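Local coordinates for penicillin-binding protein 1A (Mycobacterium tuberculosis, PDB 5CXW), which builds cross-linked peptidoglycan for the mycobacterial cell wall, polymerising glycan strands and, through the penicillin-sensitive transpeptidase domain in this chain, cross-linking their peptides, at residues A[47-52]-A[345-350]; A[305-310]-A[318-323]. All blocks are in the same frame, centred on the assembly; numbering follows the deposited sequence.

Contact 1. Residues A[47-52]-A[345-350]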
ATOM      1  N   LYS A  47      -3.938 -15.866  10.089  1.00 21.56           N
ATOM      2  CA  LYS A  47      -3.224 -16.154  11.320  1.00 23.18           C
ATOM      3  C   LYS A  47      -2.571 -14.924  11.965  1.00 21.74           C
ATOM      4  O   LYS A  47      -2.594 -14.763  13.210  1.00 21.88           O
ATOM      5  CB  LYS A  47      -2.158 -17.214  11.070  1.00 24.78           C
ATOM      6  CG  LYS A  47      -1.454 -17.611  12.337  1.00 27.90           C
ATOM      7  CD  LYS A  47      -0.382 -18.702  12.096  1.00 30.42           C
ATOM      8  CE  LYS A  47       0.638 -18.778  13.269  1.00 32.23           C
ATOM      9  NZ  LYS A  47       1.041 -17.502  14.001  1.00 31.54           N
ATOM     10  N   ALA A  48      -1.957 -14.092  11.118  1.00 19.55           N
ATOM     11  CA  ALA A  48      -1.263 -12.910  11.595  1.00 18.97           C
ATOM     12  C   ALA A  48      -2.267 -11.930  12.201  1.00 18.71           C
ATOM     13  O   ALA A  48      -2.038 -11.390  13.306  1.00 18.73           O
ATOM     14  CB  ALA A  48      -0.537 -12.241  10.478  1.00 17.89           C
ATOM     15  N   VAL A  49      -3.375 -11.707  11.501  1.00 18.35           N
ATOM     16  CA  VAL A  49      -4.395 -10.788  12.017  1.00 18.56           C
ATOM     17  C   VAL A  49      -4.932 -11.308  13.358  1.00 20.14           C
ATOM     18  O   VAL A  49      -5.047 -10.523  14.308  1.00 20.39           O
ATOM     19  CB  VAL A  49      -5.567 -10.557  11.032  1.00 18.31           C
ATOM     20  CG1 VAL A  49      -6.733  -9.766  11.661  1.00 18.76           C
ATOM     21  CG2 VAL A  49      -5.090  -9.833   9.811  1.00 17.14           C
ATOM     22  N   ALA A  50      -5.202 -12.609  13.449  1.00 21.22           N
ATOM     23  CA  ALA A  50      -5.770 -13.186  14.663  1.00 23.42           C
ATOM     24  C   ALA A  50      -4.779 -13.014  15.823  1.00 24.16           C
ATOM     25  O   ALA A  50      -5.149 -12.523  16.901  1.00 25.66           O
ATOM     26  CB  ALA A  50      -6.115 -14.619  14.420  1.00 24.24           C
ATOM     27  N   LYS A  51      -3.505 -13.301  15.544  1.00 23.49           N
ATOM     28  CA  LYS A  51      -2.467 -13.241  16.517  1.00 24.02           C
ATOM     29  C   LYS A  51      -2.314 -11.829  17.072  1.00 23.05           C
ATOM     30  O   LYS A  51      -2.326 -11.633  18.276  1.00 23.08           O
ATOM     31  CB  LYS A  51      -1.140 -13.705  15.920  1.00 24.39           C
ATOM     32  CG  LYS A  51       0.064 -13.469  16.809  1.00 25.73           C
ATOM     33  CD  LYS A  51       1.282 -14.240  16.329  1.00 27.00           C
ATOM     34  CE  LYS A  51       2.425 -13.987  17.270  1.00 28.97           C
ATOM     35  NZ  LYS A  51       3.647 -14.571  16.656  1.00 31.00           N
ATOM     36  N   TYR A  52      -2.139 -10.856  16.186  1.00 21.33           N
ATOM     37  CA  TYR A  52      -1.807  -9.503  16.600  1.00 21.14           C
ATOM     38  C   TYR A  52      -2.990  -8.658  17.080  1.00 21.67           C
ATOM     39  O   TYR A  52      -2.784  -7.694  17.806  1.00 22.07           O
ATOM     40  CB  TYR A  52      -0.946  -8.824  15.537  1.00 19.57           C
ATOM     41  CG  TYR A  52       0.397  -9.499  15.492  1.00 19.56           C
ATOM     42  CD1 TYR A  52       1.281  -9.374  16.542  1.00 20.07           C
ATOM     43  CD2 TYR A  52       0.779 -10.309  14.416  1.00 19.13           C
ATOM     44  CE1 TYR A  52       2.492 -10.062  16.547  1.00 20.56           C
ATOM     45  CE2 TYR A  52       1.987 -10.952  14.410  1.00 19.53           C
ATOM     46  CZ  TYR A  52       2.843 -10.830  15.472  1.00 20.34           C
ATOM     47  OH  TYR A  52       4.056 -11.478  15.513  1.00 20.90           O
ATOM     48  N   SER A 345       3.075  -3.589  11.076  1.00 12.22           N
ATOM     49  CA  SER A 345       4.347  -4.209  10.673  1.00 12.17           C
ATOM     50  C   SER A 345       4.464  -5.630  11.186  1.00 12.98           C
ATOM     51  O   SER A 345       4.963  -6.501  10.483  1.00 13.36           O
ATOM     52  CB  SER A 345       5.524  -3.335  11.106  1.00 12.19           C
ATOM     53  OG  SER A 345       5.584  -2.140  10.396  1.00 11.87           O
ATOM     54  N   ASP A 346       3.935  -5.920  12.395  1.00 13.49           N
ATOM     55  CA  ASP A 346       3.884  -7.288  12.895  1.00 14.25           C
ATOM     56  C   ASP A 346       3.072  -8.175  11.944  1.00 14.20           C
ATOM     57  O   ASP A 346       3.521  -9.287  11.547  1.00 14.21           O
ATOM     58  CB  ASP A 346       3.235  -7.348  14.297  1.00 15.62           C
ATOM     59  CG  ASP A 346       4.034  -6.660  15.374  1.00 16.76           C
ATOM     60  OD1 ASP A 346       5.288  -6.663  15.362  1.00 17.33           O
ATOM     61  OD2 ASP A 346       3.383  -6.140  16.306  1.00 18.18           O
ATOM     62  N   ILE A 347       1.894  -7.683  11.515  1.00 13.46           N
ATOM     63  CA  ILE A 347       1.032  -8.429  10.635  1.00 13.59           C
ATOM     64  C   ILE A 347       1.670  -8.588   9.245  1.00 13.13           C
ATOM     65  O   ILE A 347       1.618  -9.661   8.650  1.00 13.50           O
ATOM     66  CB  ILE A 347      -0.371  -7.758  10.560  1.00 13.74           C
ATOM     67  CG1 ILE A 347      -1.087  -7.808  11.918  1.00 14.52           C
ATOM     68  CG2 ILE A 347      -1.202  -8.332   9.418  1.00 13.88           C
ATOM     69  CD1 ILE A 347      -2.308  -6.869  12.055  1.00 14.72           C
ATOM     70  N   TRP A 348       2.197  -7.507   8.725  1.00 12.60           N
ATOM     71  CA  TRP A 348       2.844  -7.473   7.387  1.00 12.10           C
ATOM     72  C   TRP A 348       3.991  -8.518   7.360  1.00 12.34           C
ATOM     73  O   TRP A 348       4.083  -9.353   6.453  1.00 12.70           O
ATOM     74  CB  TRP A 348       3.397  -6.069   7.117  1.00 11.47           C
ATOM     75  CG  TRP A 348       4.196  -6.022   5.834  1.00 10.99           C
ATOM     76  CD1 TRP A 348       3.708  -5.934   4.561  1.00 10.74           C
ATOM     77  CD2 TRP A 348       5.631  -6.088   5.704  1.00 10.92           C
ATOM     78  NE1 TRP A 348       4.764  -5.951   3.651  1.00 10.77           N
ATOM     79  CE2 TRP A 348       5.941  -6.019   4.321  1.00 10.66           C
ATOM     80  CE3 TRP A 348       6.678  -6.137   6.625  1.00 11.13           C
ATOM     81  CZ2 TRP A 348       7.278  -6.033   3.834  1.00 10.58           C
ATOM     82  CZ3 TRP A 348       8.023  -6.178   6.127  1.00 11.08           C
ATOM     83  CH2 TRP A 348       8.289  -6.143   4.762  1.00 10.57           C
ATOM     84  N   LYS A 349       4.875  -8.446   8.349  1.00 12.30           N
ATOM     85  CA  LYS A 349       6.029  -9.355   8.401  1.00 13.03           C
ATOM     86  C   LYS A 349       5.574 -10.819   8.454  1.00 13.72           C
ATOM     87  O   LYS A 349       6.121 -11.707   7.766  1.00 13.90           O
ATOM     88  CB  LYS A 349       6.932  -9.028   9.605  1.00 13.45           C
ATOM     89  CG  LYS A 349       7.941 -10.172   9.901  1.00 14.52           C
ATOM     90  CD  LYS A 349       9.024  -9.758  10.871  1.00 14.93           C
ATOM     91  CE  LYS A 349       9.735 -10.992  11.396  1.00 16.33           C
ATOM     92  NZ  LYS A 349      10.540 -11.670  10.327  1.00 16.40           N
ATOM     93  N   ALA A 350       4.605 -11.092   9.326  1.00 14.11           N
ATOM     94  CA  ALA A 350       4.114 -12.458   9.510  1.00 14.80           C
ATOM     95  C   ALA A 350       3.417 -12.958   8.262  1.00 14.78           C
ATOM     96  O   ALA A 350       3.612 -14.124   7.853  1.00 14.73           O
ATOM     97  CB  ALA A 350       3.180 -12.517  10.686  1.00 15.56           C
TER
HETATM   98  O   HOH W   1       5.741 -10.424  12.837  1.00 24.19           O
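The Tyr52 ring lies between two side chains. CB of Asp346 sits over the centre of one face, 3.5 Å from the ring centroid and 6° off the ring normal, a CH-pi contact. CG of Lys51, the residue just before it on the same helix, lies over the opposite face. At the ring edge is Ala350, whose CB is 4.2 Å from CE2 of Tyr52. The tyrosine reaches this place because its CG is anti to the carbonyl carbon (chi1 -68°), which sends the ring across to the other helix. The carboxylate of Asp346 has its own partner: OD1 is hydrogen-bonded to His280 NE2. A water donates a hydrogen bond to Asp346 O at 2.8 Å and makes a weak one with Tyr52 OH.

Deeper in, the contact is apolar. CB of Tyr52 rests on CG1 of Ile347 at 3.8 Å. The other branch of Ile347, CG2, points between Ala48 and Val49 and lies 4.1 Å from Ala48 CB. Two methyl groups meet where the helices come close, Ala48 CB and Ala350 CB, 3.7 Å apart. The axes of the two segments approach to 8.8 Å, consistent with the small alanines where they meet. Ile347 and Val49 also touch Val64 of strand 60-67, so they pack between the helices and the sheet. The segments run nearly antiparallel, at 149°. This is the pairing of helix 39-53, which precedes the first strand of the central sheet, with helix 343-356, which follows its last strand, on one face of that antiparallel sheet, characteristic of the penicillin-binding transpeptidase fold shared with serine beta-lactamases.

Contact 2. Residues A[305-310]-A[318-323]; sequences DAWMVG and AVWVGT
Segments 305-310 and 318-323 are the two arms of an antiparallel beta hairpin in the central sheet of the transpeptidase domain. Ala306 pairs with Val321, and Met308 with Val319, as hydrogen-bonded pairs. Each is closed by two backbone bonds, such as Val321 N to Ala306 O at 2.8 Å and Met308 N to Val319 O at 2.9 Å. Trp307 with Trp320 and Val309 with Ala318 are the non-hydrogen-bonded pairs between and beyond them.

The two tryptophans meet on one face of the sheet. The edge of Trp320 turns to the face of Trp307 in an offset edge-to-face pair, with planes at 63°. CD1 of Trp320 lies above the rim of the Trp307 ring, 3.5 Å from NE1 of Trp307. CB of Trp320 sits over the six-membered ring of Trp307, 3.9 Å from the centroid and 1° off the normal. Trp320 holds its CG anti to the backbone N (chi1 166°), which lays its indole along the strand towards Asp305. There NE1 of Trp320 gives a nearly straight hydrogen bond to Asp305 OD2, 2.9 Å long, in the indole plane and to the anti lone pair. Asp305 OD1 is hydrogen-bonded to Thr295 OG1, so both carboxylate oxygens are used and the group is held in place. Further along this face, CG1 of Val309 packs on CB of Ala318 at 3.8 Å.

Trp307 NE1 is hydrogen-bonded to Gln94 O, a few residues before Ser97, the probable acyl-ester serine. Strand 289-296 flanks 303-312, and strand 60-67 flanks 315-323. Helix 211-222 covers the tryptophan face through Val211 and Met214, whereas helix 343-356 packs against Met308 and Val319 on the other.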
ATOM      1  N   ASP A 305      -4.928   5.839  12.141  1.00 13.38           N
ATOM      2  CA  ASP A 305      -4.719   4.730  11.218  1.00 13.04           C
ATOM      3  C   ASP A 305      -3.238   4.399  11.220  1.00 12.58           C
ATOM      4  O   ASP A 305      -2.385   5.281  11.315  1.00 12.90           O
ATOM      5  CB  ASP A 305      -5.059   5.044   9.761  1.00 13.06           C
ATOM      6  CG  ASP A 305      -6.395   5.710   9.574  1.00 13.31           C
ATOM      7  OD1 ASP A 305      -6.468   6.936   9.690  1.00 14.06           O
ATOM      8  OD2 ASP A 305      -7.383   4.966   9.303  1.00 13.73           O
ATOM      9  N   ALA A 306      -2.928   3.129  11.112  1.00 12.12           N
ATOM     10  CA  ALA A 306      -1.558   2.667  11.114  1.00 11.76           C
ATOM     11  C   ALA A 306      -1.354   1.720   9.973  1.00 11.14           C
ATOM     12  O   ALA A 306      -2.163   0.830   9.770  1.00 11.46           O
ATOM     13  CB  ALA A 306      -1.244   2.038  12.441  1.00 12.23           C
ATOM     14  N   TRP A 307      -0.289   1.904   9.203  1.00 10.46           N
ATOM     15  CA  TRP A 307      -0.036   1.157   8.007  1.00 10.28           C
ATOM     16  C   TRP A 307       1.378   0.563   7.899  1.00  9.95           C
ATOM     17  O   TRP A 307       2.369   1.207   8.302  1.00  9.48           O
ATOM     18  CB  TRP A 307      -0.135   2.078   6.790  1.00 10.25           C
ATOM     19  CG  TRP A 307      -1.483   2.602   6.436  1.00 10.57           C
ATOM     20  CD1 TRP A 307      -2.168   3.635   7.047  1.00 10.83           C
ATOM     21  CD2 TRP A 307      -2.335   2.084   5.414  1.00 10.46           C
ATOM     22  NE1 TRP A 307      -3.407   3.802   6.408  1.00 10.90           N
ATOM     23  CE2 TRP A 307      -3.503   2.900   5.381  1.00 10.91           C
ATOM     24  CE3 TRP A 307      -2.200   1.049   4.465  1.00 10.60           C
ATOM     25  CZ2 TRP A 307      -4.513   2.700   4.476  1.00 11.16           C
ATOM     26  CZ3 TRP A 307      -3.226   0.847   3.526  1.00 10.75           C
ATOM     27  CH2 TRP A 307      -4.383   1.669   3.553  1.00 11.28           C
ATOM     28  N   MET A 308       1.493  -0.586   7.249  1.00  9.96           N
ATOM     29  CA  MET A 308       2.756  -1.050   6.715  1.00  9.99           C
ATOM     30  C   MET A 308       2.476  -1.622   5.349  1.00  9.52           C
ATOM     31  O   MET A 308       1.619  -2.540   5.211  1.00  9.86           O
ATOM     32  CB  MET A 308       3.414  -2.116   7.596  1.00 10.82           C
ATOM     33  CG  MET A 308       4.726  -2.704   7.058  1.00 11.30           C
ATOM     34  SD  MET A 308       5.934  -1.411   6.660  1.00 11.67           S
ATOM     35  CE  MET A 308       7.409  -1.965   7.547  1.00 12.38           C
ATOM     36  N   VAL A 309       3.179  -1.100   4.333  1.00  9.27           N
ATOM     37  CA  VAL A 309       3.078  -1.594   2.966  1.00  9.55           C
ATOM     38  C   VAL A 309       4.455  -1.939   2.439  1.00  9.61           C
ATOM     39  O   VAL A 309       5.375  -1.177   2.554  1.00  9.23           O
ATOM     40  CB  VAL A 309       2.382  -0.563   2.055  1.00  9.56           C
ATOM     41  CG1 VAL A 309       2.013  -1.197   0.722  1.00  9.90           C
ATOM     42  CG2 VAL A 309       1.176   0.015   2.696  1.00  9.94           C
ATOM     43  N   GLY A 310       4.647  -3.150   1.928  1.00  9.82           N
ATOM     44  CA  GLY A 310       5.946  -3.484   1.405  1.00  9.90           C
ATOM     45  C   GLY A 310       5.935  -4.783   0.631  1.00 10.45           C
ATOM     46  O   GLY A 310       4.958  -5.550   0.664  1.00 10.64           O
ATOM     47  N   ALA A 318      -0.064  -4.910   1.611  1.00 10.67           N
ATOM     48  CA  ALA A 318      -0.459  -3.742   2.340  1.00 10.44           C
ATOM     49  C   ALA A 318      -1.270  -4.170   3.587  1.00 10.74           C
ATOM     50  O   ALA A 318      -2.146  -5.016   3.509  1.00 11.61           O
ATOM     51  CB  ALA A 318      -1.347  -2.851   1.475  1.00 10.39           C
ATOM     52  N   VAL A 319      -0.976  -3.526   4.711  1.00 10.84           N
ATOM     53  CA  VAL A 319      -1.694  -3.757   5.958  1.00 11.36           C
ATOM     54  C   VAL A 319      -2.071  -2.420   6.555  1.00 11.10           C
ATOM     55  O   VAL A 319      -1.238  -1.534   6.734  1.00 10.18           O
ATOM     56  CB  VAL A 319      -0.831  -4.460   7.001  1.00 11.66           C
ATOM     57  CG1 VAL A 319      -1.606  -4.691   8.293  1.00 12.44           C
ATOM     58  CG2 VAL A 319      -0.261  -5.810   6.440  1.00 11.96           C
ATOM     59  N   TRP A 320      -3.342  -2.370   6.957  1.00 11.41           N
ATOM     60  CA  TRP A 320      -3.937  -1.266   7.720  1.00 11.71           C
ATOM     61  C   TRP A 320      -4.478  -1.825   9.033  1.00 12.35           C
ATOM     62  O   TRP A 320      -5.013  -2.920   9.072  1.00 12.29           O
ATOM     63  CB  TRP A 320      -5.057  -0.631   6.913  1.00 11.72           C
ATOM     64  CG  TRP A 320      -5.972   0.294   7.706  1.00 12.00           C
ATOM     65  CD1 TRP A 320      -5.790   1.646   7.909  1.00 12.06           C
ATOM     66  CD2 TRP A 320      -7.202  -0.040   8.357  1.00 12.71           C
ATOM     67  NE1 TRP A 320      -6.842   2.157   8.637  1.00 12.23           N
ATOM     68  CE2 TRP A 320      -7.706   1.139   8.948  1.00 12.74           C
ATOM     69  CE3 TRP A 320      -7.939  -1.220   8.500  1.00 13.41           C
ATOM     70  CZ2 TRP A 320      -8.941   1.176   9.616  1.00 13.77           C
ATOM     71  CZ3 TRP A 320      -9.127  -1.189   9.183  1.00 13.97           C
ATOM     72  CH2 TRP A 320      -9.629   0.020   9.738  1.00 14.40           C
ATOM     73  N   VAL A 321      -4.266  -1.059  10.099  1.00 12.59           N
ATOM     74  CA  VAL A 321      -4.940  -1.260  11.361  1.00 13.56           C
ATOM     75  C   VAL A 321      -5.626   0.042  11.746  1.00 13.89           C
ATOM     76  O   VAL A 321      -5.062   1.141  11.628  1.00 13.59           O
ATOM     77  CB  VAL A 321      -3.957  -1.726  12.455  1.00 13.61           C
ATOM     78  CG1 VAL A 321      -4.685  -1.871  13.797  1.00 14.38           C
ATOM     79  CG2 VAL A 321      -3.273  -3.030  12.073  1.00 13.74           C
ATOM     80  N   GLY A 322      -6.851  -0.054  12.262  1.00 14.66           N
ATOM     81  CA  GLY A 322      -7.593   1.123  12.750  1.00 15.34           C
ATOM     82  C   GLY A 322      -8.743   0.653  13.612  1.00 16.69           C
ATOM     83  O   GLY A 322      -8.703  -0.478  14.139  1.00 16.45           O
ATOM     84  N   THR A 323      -9.761   1.480  13.739  1.00 18.02           N
ATOM     85  CA  THR A 323     -10.936   1.085  14.491  1.00 20.11           C
ATOM     86  C   THR A 323     -12.172   1.089  13.641  1.00 21.68           C
ATOM     87  O   THR A 323     -12.231   1.744  12.588  1.00 21.80           O
ATOM     88  CB  THR A 323     -11.187   1.956  15.743  1.00 21.13           C
ATOM     89  OG1 THR A 323     -11.698   3.260  15.399  1.00 21.37           O
ATOM     90  CG2 THR A 323      -9.908   2.087  16.581  1.00 20.91           C
TER

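In the fold
The two contacts belong to the transpeptidase domain, and their centres lie about 11 Å apart. Along the chain, helix 39-53 comes first, then the hairpin strands 303-312 and 315-323 of contact 2, then helix 343-356. Contact 1 therefore brings together elements from before and after the hairpin. Helix 343-356 is shared ground: its 345-350 segment packs on helix 39-53 and also on the hairpin. Trp348 meets Met308 and Val319 there, and NE1 of Trp348 probably donates a hydrogen bond to Gly310 O, 3.0 Å away. The helices of contact 1 thus back the sheet on its Met308 and Val319 face, while the Trp307 face looks towards Ser97, the probable acyl-ester serine.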